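Local atomic coordinates of oxidoreductase, NAD-binding/iron-sulfur cluster-binding protein (Nitratireductor pacificus pht-3B, PDB entry 6ZXU), a protein that removes halogen atoms from organic substrates by reduction, as a catabolic reductive dehalogenase that binds cobalamin and two [4Fe-4S] clusters. Residues Arg295-Arg305 with Leu491-Ser499; Lys559-Lys569 with Tyr707-Arg717. All coordinates share one frame; numbering follows the deposited sequence.

Interaction 1 and interaction 2 lie side by side at the cobalamin pocket, their centres 15 Å apart, and the loop 295-305 joins them. While one flank of this loop meets 491-499, the other runs along the hairpin of 559-569: Leu302 N lies 2.8 Å from Glu566 OE1, and Val304 N is 2.9 Å from Gly564 O, both probable hydrogen bonds. Each contact reaches the cobalamin. In interaction 1 Val303, Leu491 and Val498 touch it, while Ser499 touches an iron-sulfur cluster. In interaction 2 the amine of Lys569 forms salt bridges with Asp503 and with cobalamin, which lies about 3 Å from its side chain at nearest atoms, and the Tyr565 hydroxyl is hydrogen-bonded to cobalamin.

Interaction 1: residues Arg295-Arg305 with Leu491-Ser499; sequences RVDEPTTLVVR and LMAGLGEVS
Pro299, Thr300 and Thr301 of the irregular loop 295-305 lie across the end of helix 486-492 and the short strand 497-498. The backbones stay a side chain apart, with Pro299 CA 7.1 Å from Leu491 CA. Between helix and strand the chain turns through a Schellman motif at Gly494, whose positive phi (66°) suits glycine; a beta carbon there would also crowd Arg295 NH1.

Thr300 OG1 donates to Glu497 OE1 at 2.7 Å, reaching that oxygen from above the carboxylate plane, 45° out of it. With chi1 at 59°, OG1 sits between the backbone N and the carbonyl carbon, where it meets Glu497. A water 2.8 Å from OG1 donates to it. The same water donates to Thr301 OG1 and accepts from Val498 N, so two threonine hydroxyls and a strand amide share one bridge. The methyl of Thr301 packs obliquely on Val498, a division of labour that suits threonine.

Next to these polar groups the contact is apolar. The Pro299 ring crosses Leu491 at about a right angle, CG lying 3.7 Å from Leu491 CD2, and approaches Met492 CE at 3.5 Å. The bent Met492 chain brings that methyl up to the Pro299 CG corner, and tip to tip with Val303 CG2. Leu491, Val303 and Val498 line the cobalamin pocket. Arg305 NH2 comes from the opposite direction to 3.7 Å from Met492 CE, while Arg305 NE pairs with Glu401. At the far end, water in the guanidinium plane links Arg295 NH1 to Ala493 O; NH1 is also bonded to Arg529 O.

Helix 535-540 lies alongside: Gln536 touches both threonines and donates to Glu497 OE1, whereas Glu497 OE2 receives the amides of Phe533 and Leu535. Strand 531-532 flanks Arg295, and strand 505-506 pairs with 497-498.

Interaction 2: residues Lys559-Lys569 with Tyr707-Arg717; sequences KVMFNGYEIWK and YAAAETPAAAR
Met561, in a beta hairpin closed by the type I' turn Phe562-Tyr565, meets the linker into the N-capped helix 713-721. Because Val560 and Ile567 are a hydrogen-bonded pair, the Met561 amide faces outward; it donates to Glu711 O at 3.0 Å, with an N-H...O angle of 159°. The Met561 side chain folds onto the helix, CG 3.8 Å from Ala716 CB, where a small residue fits. Thr712 is the cap: its OG1 accepts from Ala715 N at 3.1 Å, and Pro713, with no N-H to satisfy, opens the helix.

Glu566 CG lies opposite the backbone N (chi1 174°), and the extended chain passes the Pro713 ring at about a right angle, its CG 3.6 Å from Pro713 CG. OE1 takes Arg717 NH2 at 2.8 Å in a salt bridge whose hydrogen bond is weak (129°), and also Leu302 N. OE2 accepts from Lys559 NZ at 3.1 Å, from above the carboxylate plane, and from a water that bridges to Arg717 NH1; Gln536 is a further partner of Lys559 NZ. With an alanine here, Arg717 and Lys559 would probably lose their shared counter-charge and Leu302 N its acceptor.

At the other end Tyr707 OH donates to Lys569 O at 2.7 Å, in the carbonyl plane on a lone pair; the Lys569 amine pairs with cobalamin and Asp503. A second water, which accepts from Lys569 N, donates to Tyr707 OH across 2.6 Å.

Interaction 1: residues Arg295-Arg305 with Leu491-Ser499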
loop_
_atom_site.group_PDB
_atom_site.type_symbol
_atom_site.label_atom_id
_atom_site.label_comp_id
_atom_site.label_asym_id
_atom_site.label_seq_id
_atom_site.Cartn_x
_atom_site.Cartn_y
_atom_site.Cartn_z
ATOM N N ARG A 295 -6.914 17.581 16.691
ATOM C CA ARG A 295 -5.567 17.232 17.192
ATOM C C ARG A 295 -5.543 17.371 18.693
ATOM O O ARG A 295 -6.157 18.256 19.258
ATOM C CB ARG A 295 -4.527 18.152 16.568
ATOM C CG ARG A 295 -4.570 18.135 15.056
ATOM C CD ARG A 295 -3.806 16.932 14.531
ATOM N NE ARG A 295 -4.009 16.732 13.104
ATOM C CZ ARG A 295 -3.223 15.995 12.358
ATOM N NH1 ARG A 295 -2.214 15.325 12.887
ATOM N NH2 ARG A 295 -3.502 15.861 11.053
ATOM N N VAL A 296 -4.751 16.574 19.318
ATOM C CA VAL A 296 -4.476 16.632 20.715
ATOM C C VAL A 296 -3.024 16.458 20.892
ATOM O O VAL A 296 -2.327 15.824 20.096
ATOM C CB VAL A 296 -5.330 15.569 21.511
ATOM C CG1 VAL A 296 -6.798 15.956 21.563
ATOM C CG2 VAL A 296 -5.253 14.224 20.849
ATOM N N ASP A 297 -2.499 16.983 21.990
ATOM C CA ASP A 297 -1.066 16.850 22.245
ATOM C C ASP A 297 -0.620 15.457 22.645
ATOM O O ASP A 297 0.475 15.063 22.333
ATOM C CB ASP A 297 -0.663 17.915 23.283
ATOM C CG ASP A 297 -0.663 19.367 22.639
ATOM O OD1 ASP A 297 -1.732 20.006 22.684
ATOM O OD2 ASP A 297 0.355 19.809 21.983
ATOM N N GLU A 298 -1.482 14.704 23.326
ATOM C CA GLU A 298 -1.173 13.352 23.777
ATOM C C GLU A 298 -2.201 12.440 23.057
ATOM O O GLU A 298 -3.360 12.868 22.847
ATOM C CB GLU A 298 -1.319 13.173 25.358
ATOM C CG GLU A 298 -0.296 13.907 26.272
ATOM N N PRO A 299 -1.831 11.181 22.765
ATOM C CA PRO A 299 -2.799 10.287 22.152
ATOM C C PRO A 299 -4.033 10.045 23.012
ATOM O O PRO A 299 -4.018 10.324 24.198
ATOM C CB PRO A 299 -2.053 9.025 22.009
ATOM C CG PRO A 299 -0.629 9.386 22.150
ATOM C CD PRO A 299 -0.567 10.509 23.088
ATOM N N THR A 300 -5.085 9.519 22.390
ATOM C CA THR A 300 -6.358 9.257 23.073
ATOM C C THR A 300 -6.263 8.032 24.007
ATOM O O THR A 300 -7.208 7.697 24.676
ATOM C CB THR A 300 -7.498 9.043 22.076
ATOM O OG1 THR A 300 -7.167 7.916 21.211
ATOM C CG2 THR A 300 -7.710 10.307 21.203
ATOM N N THR A 301 -5.144 7.339 23.975
ATOM C CA THR A 301 -4.941 6.188 24.800
ATOM C C THR A 301 -3.669 6.432 25.596
ATOM O O THR A 301 -2.759 7.132 25.100
ATOM C CB THR A 301 -4.796 4.882 23.941
ATOM O OG1 THR A 301 -3.895 5.079 22.809
ATOM C CG2 THR A 301 -6.118 4.448 23.426
ATOM N N LEU A 302 -3.575 5.837 26.767
ATOM C CA LEU A 302 -2.425 6.086 27.645
ATOM C C LEU A 302 -1.089 5.569 27.125
ATOM O O LEU A 302 -0.985 4.444 26.681
ATOM C CB LEU A 302 -2.704 5.459 28.992
ATOM C CG LEU A 302 -1.778 5.748 30.156
ATOM C CD1 LEU A 302 -1.684 7.235 30.461
ATOM C CD2 LEU A 302 -2.344 4.967 31.339
ATOM N N VAL A 303 -0.082 6.429 27.084
ATOM C CA VAL A 303 1.300 6.060 26.730
ATOM C C VAL A 303 2.188 6.504 27.925
ATOM O O VAL A 303 2.235 7.699 28.296
ATOM C CB VAL A 303 1.755 6.759 25.435
ATOM C CG1 VAL A 303 3.203 6.425 25.083
ATOM C CG2 VAL A 303 0.825 6.380 24.295
ATOM N N VAL A 304 2.833 5.545 28.545
ATOM C CA VAL A 304 3.731 5.838 29.711
ATOM C C VAL A 304 5.149 5.542 29.244
ATOM O O VAL A 304 5.642 4.431 29.397
ATOM C CB VAL A 304 3.335 4.958 30.909
ATOM C CG1 VAL A 304 4.160 5.377 32.151
ATOM C CG2 VAL A 304 1.829 5.063 31.186
ATOM N N ARG A 305 5.811 6.562 28.696
ATOM C CA ARG A 305 7.087 6.355 28.048
ATOM C C ARG A 305 8.144 5.782 28.974
ATOM O O ARG A 305 8.955 4.919 28.558
ATOM C CB ARG A 305 7.607 7.641 27.486
ATOM C CG ARG A 305 6.820 8.147 26.308
ATOM C CD ARG A 305 7.196 9.581 26.037
ATOM N NE ARG A 305 6.708 9.956 24.754
ATOM C CZ ARG A 305 5.429 10.183 24.493
ATOM N NH1 ARG A 305 4.478 10.045 25.422
ATOM N NH2 ARG A 305 5.108 10.480 23.261
ATOM N N LEU A 491 0.876 6.464 15.382
ATOM C CA LEU A 491 0.076 7.136 16.431
ATOM C C LEU A 491 0.576 8.565 16.691
ATOM O O LEU A 491 -0.223 9.485 16.691
ATOM C CB LEU A 491 0.148 6.369 17.688
ATOM C CG LEU A 491 -0.709 6.945 18.787
ATOM C CD1 LEU A 491 -2.198 6.709 18.564
ATOM C CD2 LEU A 491 -0.280 6.324 20.112
ATOM N N MET A 492 1.858 8.720 16.916
ATOM C CA MET A 492 2.454 10.057 17.229
ATOM C C MET A 492 2.433 11.038 16.070
ATOM O O MET A 492 2.294 12.225 16.263
ATOM C CB MET A 492 3.861 9.934 17.735
ATOM C CG MET A 492 4.002 9.301 19.134
ATOM S SD MET A 492 2.852 10.078 20.334
ATOM C CE MET A 492 2.694 8.538 21.247
ATOM N N ALA A 493 2.471 10.538 14.839
ATOM C CA ALA A 493 2.329 11.366 13.609
ATOM C C ALA A 493 0.916 11.732 13.286
ATOM O O ALA A 493 0.694 12.466 12.343
ATOM C CB ALA A 493 2.994 10.654 12.434
ATOM N N GLY A 494 -0.076 11.312 14.111
ATOM C CA GLY A 494 -1.428 11.688 13.921
ATOM C C GLY A 494 -2.032 11.129 12.637
ATOM O O GLY A 494 -2.880 11.759 12.041
ATOM N N LEU A 495 -1.725 9.870 12.336
ATOM C CA LEU A 495 -2.333 9.201 11.133
ATOM C C LEU A 495 -3.348 8.152 11.486
ATOM O O LEU A 495 -4.097 7.753 10.616
ATOM C CB LEU A 495 -1.254 8.638 10.222
ATOM C CG LEU A 495 -0.294 9.641 9.607
ATOM C CD1 LEU A 495 0.767 8.929 8.862
ATOM C CD2 LEU A 495 -0.960 10.668 8.777
ATOM N N GLY A 496 -3.482 7.805 12.777
ATOM C CA GLY A 496 -4.471 6.857 13.212
ATOM C C GLY A 496 -4.644 6.875 14.698
ATOM O O GLY A 496 -3.879 7.440 15.399
ATOM N N GLU A 497 -5.730 6.261 15.150
ATOM C CA GLU A 497 -5.958 5.942 16.569
ATOM C C GLU A 497 -5.874 4.425 16.776
ATOM O O GLU A 497 -6.086 3.614 15.865
ATOM C CB GLU A 497 -7.367 6.370 17.019
ATOM C CG GLU A 497 -7.563 7.812 17.425
ATOM C CD GLU A 497 -8.898 8.029 18.152
ATOM O OE1 GLU A 497 -9.075 7.507 19.285
ATOM O OE2 GLU A 497 -9.788 8.741 17.667
ATOM N N VAL A 498 -5.480 4.057 17.972
ATOM C CA VAL A 498 -5.590 2.688 18.489
ATOM C C VAL A 498 -6.995 2.132 18.254
ATOM O O VAL A 498 -8.003 2.747 18.640
ATOM C CB VAL A 498 -5.253 2.676 19.997
ATOM C CG1 VAL A 498 -5.670 1.395 20.693
ATOM C CG2 VAL A 498 -3.729 2.867 20.150
ATOM N N SER A 499 -7.065 0.921 17.654
ATOM C CA SER A 499 -8.311 0.271 17.320
ATOM C C SER A 499 -8.392 -1.118 17.992
ATOM O O SER A 499 -7.406 -1.673 18.445
ATOM C CB SER A 499 -8.511 0.132 15.827
ATOM O OG SER A 499 -7.763 -0.958 15.324
HETATM O O HOH W 1 -0.591 13.951 10.641
HETATM O O HOH W 2 -5.154 6.176 20.317
#

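Interaction 2: residues Lys559-Lys569 with Tyr707-Arg717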
loop_
_atom_site.group_PDB
_atom_site.type_symbol
_atom_site.label_atom_id
_atom_site.label_comp_id
_atom_site.label_asym_id
_atom_site.label_seq_id
_atom_site.Cartn_x
_atom_site.Cartn_y
_atom_site.Cartn_z
ATOM N N LYS A 559 -9.696 -2.721 26.816
ATOM C CA LYS A 559 -8.297 -2.418 26.663
ATOM C C LYS A 559 -7.540 -2.816 27.945
ATOM O O LYS A 559 -8.091 -2.818 29.039
ATOM C CB LYS A 559 -8.080 -0.959 26.356
ATOM C CG LYS A 559 -8.445 -0.577 24.931
ATOM C CD LYS A 559 -8.381 0.928 24.697
ATOM C CE LYS A 559 -9.675 1.561 25.155
ATOM N NZ LYS A 559 -9.583 3.031 25.045
ATOM N N VAL A 560 -6.275 -3.164 27.792
ATOM C CA VAL A 560 -5.367 -3.522 28.854
ATOM C C VAL A 560 -4.081 -2.681 28.722
ATOM O O VAL A 560 -3.809 -2.053 27.680
ATOM C CB VAL A 560 -4.983 -5.027 28.848
ATOM C CG1 VAL A 560 -6.202 -5.893 29.104
ATOM C CG2 VAL A 560 -4.329 -5.478 27.545
ATOM N N MET A 561 -3.303 -2.677 29.795
ATOM C CA MET A 561 -1.946 -2.135 29.717
ATOM C C MET A 561 -1.032 -3.249 29.222
ATOM O O MET A 561 -1.156 -4.401 29.643
ATOM C CB MET A 561 -1.491 -1.648 31.144
ATOM C CG MET A 561 -2.253 -0.459 31.699
ATOM S SD MET A 561 -2.438 0.927 30.572
ATOM C CE MET A 561 -0.749 1.489 30.443
ATOM N N PHE A 562 -0.100 -2.870 28.382
ATOM C CA PHE A 562 0.845 -3.790 27.767
ATOM C C PHE A 562 2.117 -2.982 27.551
ATOM O O PHE A 562 2.090 -2.026 26.821
ATOM C CB PHE A 562 0.254 -4.285 26.389
ATOM C CG PHE A 562 1.160 -5.174 25.588
ATOM C CD1 PHE A 562 2.058 -4.660 24.642
ATOM C CD2 PHE A 562 1.142 -6.537 25.782
ATOM C CE1 PHE A 562 2.913 -5.477 23.989
ATOM C CE2 PHE A 562 2.020 -7.361 25.122
ATOM C CZ PHE A 562 2.890 -6.821 24.193
ATOM N N ASN A 563 3.218 -3.385 28.204
ATOM C CA ASN A 563 4.543 -2.809 28.018
ATOM C C ASN A 563 4.462 -1.314 28.063
ATOM O O ASN A 563 5.062 -0.614 27.237
ATOM C CB ASN A 563 5.191 -3.265 26.716
ATOM C CG ASN A 563 6.675 -2.848 26.597
ATOM O OD1 ASN A 563 7.359 -2.636 27.591
ATOM N ND2 ASN A 563 7.148 -2.773 25.416
ATOM N N GLY A 564 3.744 -0.777 29.079
ATOM C CA GLY A 564 3.683 0.651 29.266
ATOM C C GLY A 564 2.666 1.463 28.533
ATOM O O GLY A 564 2.670 2.669 28.615
ATOM N N TYR A 565 1.806 0.840 27.713
ATOM C CA TYR A 565 0.777 1.569 26.988
ATOM C C TYR A 565 -0.533 0.808 26.969
ATOM O O TYR A 565 -0.576 -0.366 27.053
ATOM C CB TYR A 565 1.228 1.959 25.556
ATOM C CG TYR A 565 1.770 0.785 24.755
ATOM C CD1 TYR A 565 3.107 0.447 24.787
ATOM C CD2 TYR A 565 0.956 0.059 24.002
ATOM C CE1 TYR A 565 3.590 -0.644 24.118
ATOM C CE2 TYR A 565 1.404 -1.002 23.288
ATOM C CZ TYR A 565 2.717 -1.348 23.322
ATOM O OH TYR A 565 3.165 -2.416 22.613
ATOM N N GLU A 566 -1.604 1.557 26.769
ATOM C CA GLU A 566 -2.960 1.070 26.727
ATOM C C GLU A 566 -3.271 0.612 25.265
ATOM O O GLU A 566 -3.041 1.349 24.287
ATOM C CB GLU A 566 -3.910 2.215 27.101
ATOM C CG GLU A 566 -5.395 1.921 26.982
ATOM C CD GLU A 566 -6.294 3.140 27.315
ATOM O OE1 GLU A 566 -5.807 4.325 27.418
ATOM O OE2 GLU A 566 -7.528 2.896 27.396
ATOM N N ILE A 567 -3.855 -0.565 25.139
ATOM C CA ILE A 567 -4.084 -1.164 23.844
ATOM C C ILE A 567 -5.146 -2.259 23.979
ATOM O O ILE A 567 -5.365 -2.791 25.053
ATOM C CB ILE A 567 -2.728 -1.719 23.323
ATOM C CG1 ILE A 567 -2.804 -1.876 21.801
ATOM C CG2 ILE A 567 -2.298 -2.963 24.067
ATOM C CD1 ILE A 567 -1.496 -1.912 21.109
ATOM N N TRP A 568 -5.809 -2.582 22.866
ATOM C CA TRP A 568 -6.567 -3.829 22.745
ATOM C C TRP A 568 -5.578 -4.893 22.233
ATOM O O TRP A 568 -5.194 -4.849 21.072
ATOM C CB TRP A 568 -7.709 -3.711 21.722
ATOM C CG TRP A 568 -9.020 -3.114 22.257
ATOM C CD1 TRP A 568 -9.906 -3.733 23.079
ATOM C CD2 TRP A 568 -9.551 -1.832 21.985
ATOM N NE1 TRP A 568 -10.941 -2.910 23.365
ATOM C CE2 TRP A 568 -10.748 -1.716 22.708
ATOM C CE3 TRP A 568 -9.099 -0.739 21.267
ATOM C CZ2 TRP A 568 -11.562 -0.576 22.657
ATOM C CZ3 TRP A 568 -9.894 0.368 21.195
ATOM C CH2 TRP A 568 -11.099 0.471 21.930
ATOM N N LYS A 569 -5.121 -5.791 23.060
ATOM C CA LYS A 569 -4.072 -6.710 22.622
ATOM C C LYS A 569 -4.697 -7.931 21.998
ATOM O O LYS A 569 -5.463 -8.671 22.630
ATOM C CB LYS A 569 -3.095 -7.101 23.776
ATOM C CG LYS A 569 -1.804 -7.725 23.226
ATOM C CD LYS A 569 -0.951 -6.608 22.626
ATOM C CE LYS A 569 -0.052 -7.094 21.584
ATOM N NZ LYS A 569 0.642 -5.945 20.959
ATOM N N TYR A 707 -1.943 -12.159 30.437
ATOM C CA TYR A 707 -3.102 -11.389 30.041
ATOM C C TYR A 707 -4.120 -11.260 31.172
ATOM O O TYR A 707 -4.612 -10.174 31.375
ATOM C CB TYR A 707 -3.737 -11.978 28.774
ATOM C CG TYR A 707 -4.450 -11.006 27.825
ATOM C CD1 TYR A 707 -5.432 -10.183 28.264
ATOM C CD2 TYR A 707 -4.161 -11.002 26.510
ATOM C CE1 TYR A 707 -6.135 -9.357 27.410
ATOM C CE2 TYR A 707 -4.776 -10.149 25.619
ATOM C CZ TYR A 707 -5.766 -9.344 26.066
ATOM O OH TYR A 707 -6.357 -8.534 25.151
ATOM N N ALA A 708 -4.344 -12.304 31.944
ATOM C CA ALA A 708 -5.234 -12.237 33.071
ATOM C C ALA A 708 -4.678 -11.293 34.167
ATOM O O ALA A 708 -5.426 -10.659 34.872
ATOM C CB ALA A 708 -5.455 -13.653 33.640
ATOM N N ALA A 709 -3.383 -11.129 34.230
ATOM C CA ALA A 709 -2.781 -10.281 35.251
ATOM C C ALA A 709 -2.568 -8.836 34.778
ATOM O O ALA A 709 -2.134 -8.020 35.546
ATOM C CB ALA A 709 -1.417 -10.855 35.657
ATOM N N ALA A 710 -2.853 -8.525 33.531
ATOM C CA ALA A 710 -2.612 -7.177 32.995
ATOM C C ALA A 710 -3.359 -6.098 33.792
ATOM O O ALA A 710 -4.511 -6.260 34.141
ATOM C CB ALA A 710 -2.975 -7.100 31.518
ATOM N N GLU A 711 -2.650 -5.008 34.105
ATOM C CA GLU A 711 -3.248 -3.875 34.799
ATOM C C GLU A 711 -4.314 -3.234 33.886
ATOM O O GLU A 711 -4.140 -3.138 32.662
ATOM C CB GLU A 711 -2.152 -2.877 35.140
ATOM C CG GLU A 711 -2.574 -1.644 35.941
ATOM C CD GLU A 711 -1.383 -0.638 36.230
ATOM O OE1 GLU A 711 -1.336 -0.095 37.363
ATOM O OE2 GLU A 711 -0.506 -0.389 35.344
ATOM N N THR A 712 -5.423 -2.797 34.463
ATOM C CA THR A 712 -6.416 -2.044 33.667
ATOM C C THR A 712 -5.955 -0.608 33.455
ATOM O O THR A 712 -5.187 -0.059 34.249
ATOM C CB THR A 712 -7.809 -2.004 34.299
ATOM O OG1 THR A 712 -7.757 -1.153 35.420
ATOM C CG2 THR A 712 -8.238 -3.381 34.739
ATOM N N PRO A 713 -6.369 0.018 32.367
ATOM C CA PRO A 713 -5.982 1.393 32.138
ATOM C C PRO A 713 -6.493 2.293 33.244
ATOM O O PRO A 713 -5.816 3.245 33.571
ATOM C CB PRO A 713 -6.563 1.732 30.747
ATOM C CG PRO A 713 -6.656 0.414 30.048
ATOM C CD PRO A 713 -6.968 -0.587 31.150
ATOM N N ALA A 714 -7.612 1.978 33.843
ATOM C CA ALA A 714 -8.117 2.784 34.977
ATOM C C ALA A 714 -7.180 2.716 36.185
ATOM O O ALA A 714 -6.811 3.726 36.792
ATOM C CB ALA A 714 -9.512 2.304 35.308
ATOM N N ALA A 715 -6.731 1.527 36.516
ATOM C CA ALA A 715 -5.815 1.310 37.602
ATOM C C ALA A 715 -4.480 2.017 37.298
ATOM O O ALA A 715 -3.870 2.593 38.181
ATOM C CB ALA A 715 -5.609 -0.171 37.831
ATOM N N ALA A 716 -4.007 1.979 36.065
ATOM C CA ALA A 716 -2.772 2.662 35.721
ATOM C C ALA A 716 -2.906 4.123 35.922
ATOM O O ALA A 716 -2.007 4.757 36.444
ATOM C CB ALA A 716 -2.344 2.366 34.291
ATOM N N ARG A 717 -4.011 4.715 35.479
ATOM C CA ARG A 717 -4.195 6.169 35.645
ATOM C C ARG A 717 -4.202 6.533 37.121
ATOM O O ARG A 717 -3.651 7.547 37.482
ATOM C CB ARG A 717 -5.500 6.646 34.975
ATOM C CG ARG A 717 -5.415 6.654 33.454
ATOM C CD ARG A 717 -6.664 7.181 32.784
ATOM N NE ARG A 717 -6.396 7.215 31.322
ATOM C CZ ARG A 717 -6.852 6.306 30.426
ATOM N NH1 ARG A 717 -7.698 5.310 30.820
ATOM N NH2 ARG A 717 -6.505 6.427 29.114
HETATM O O HOH W 3 -9.581 3.294 29.163
HETATM O O HOH W 4 -7.609 -6.207 25.034
#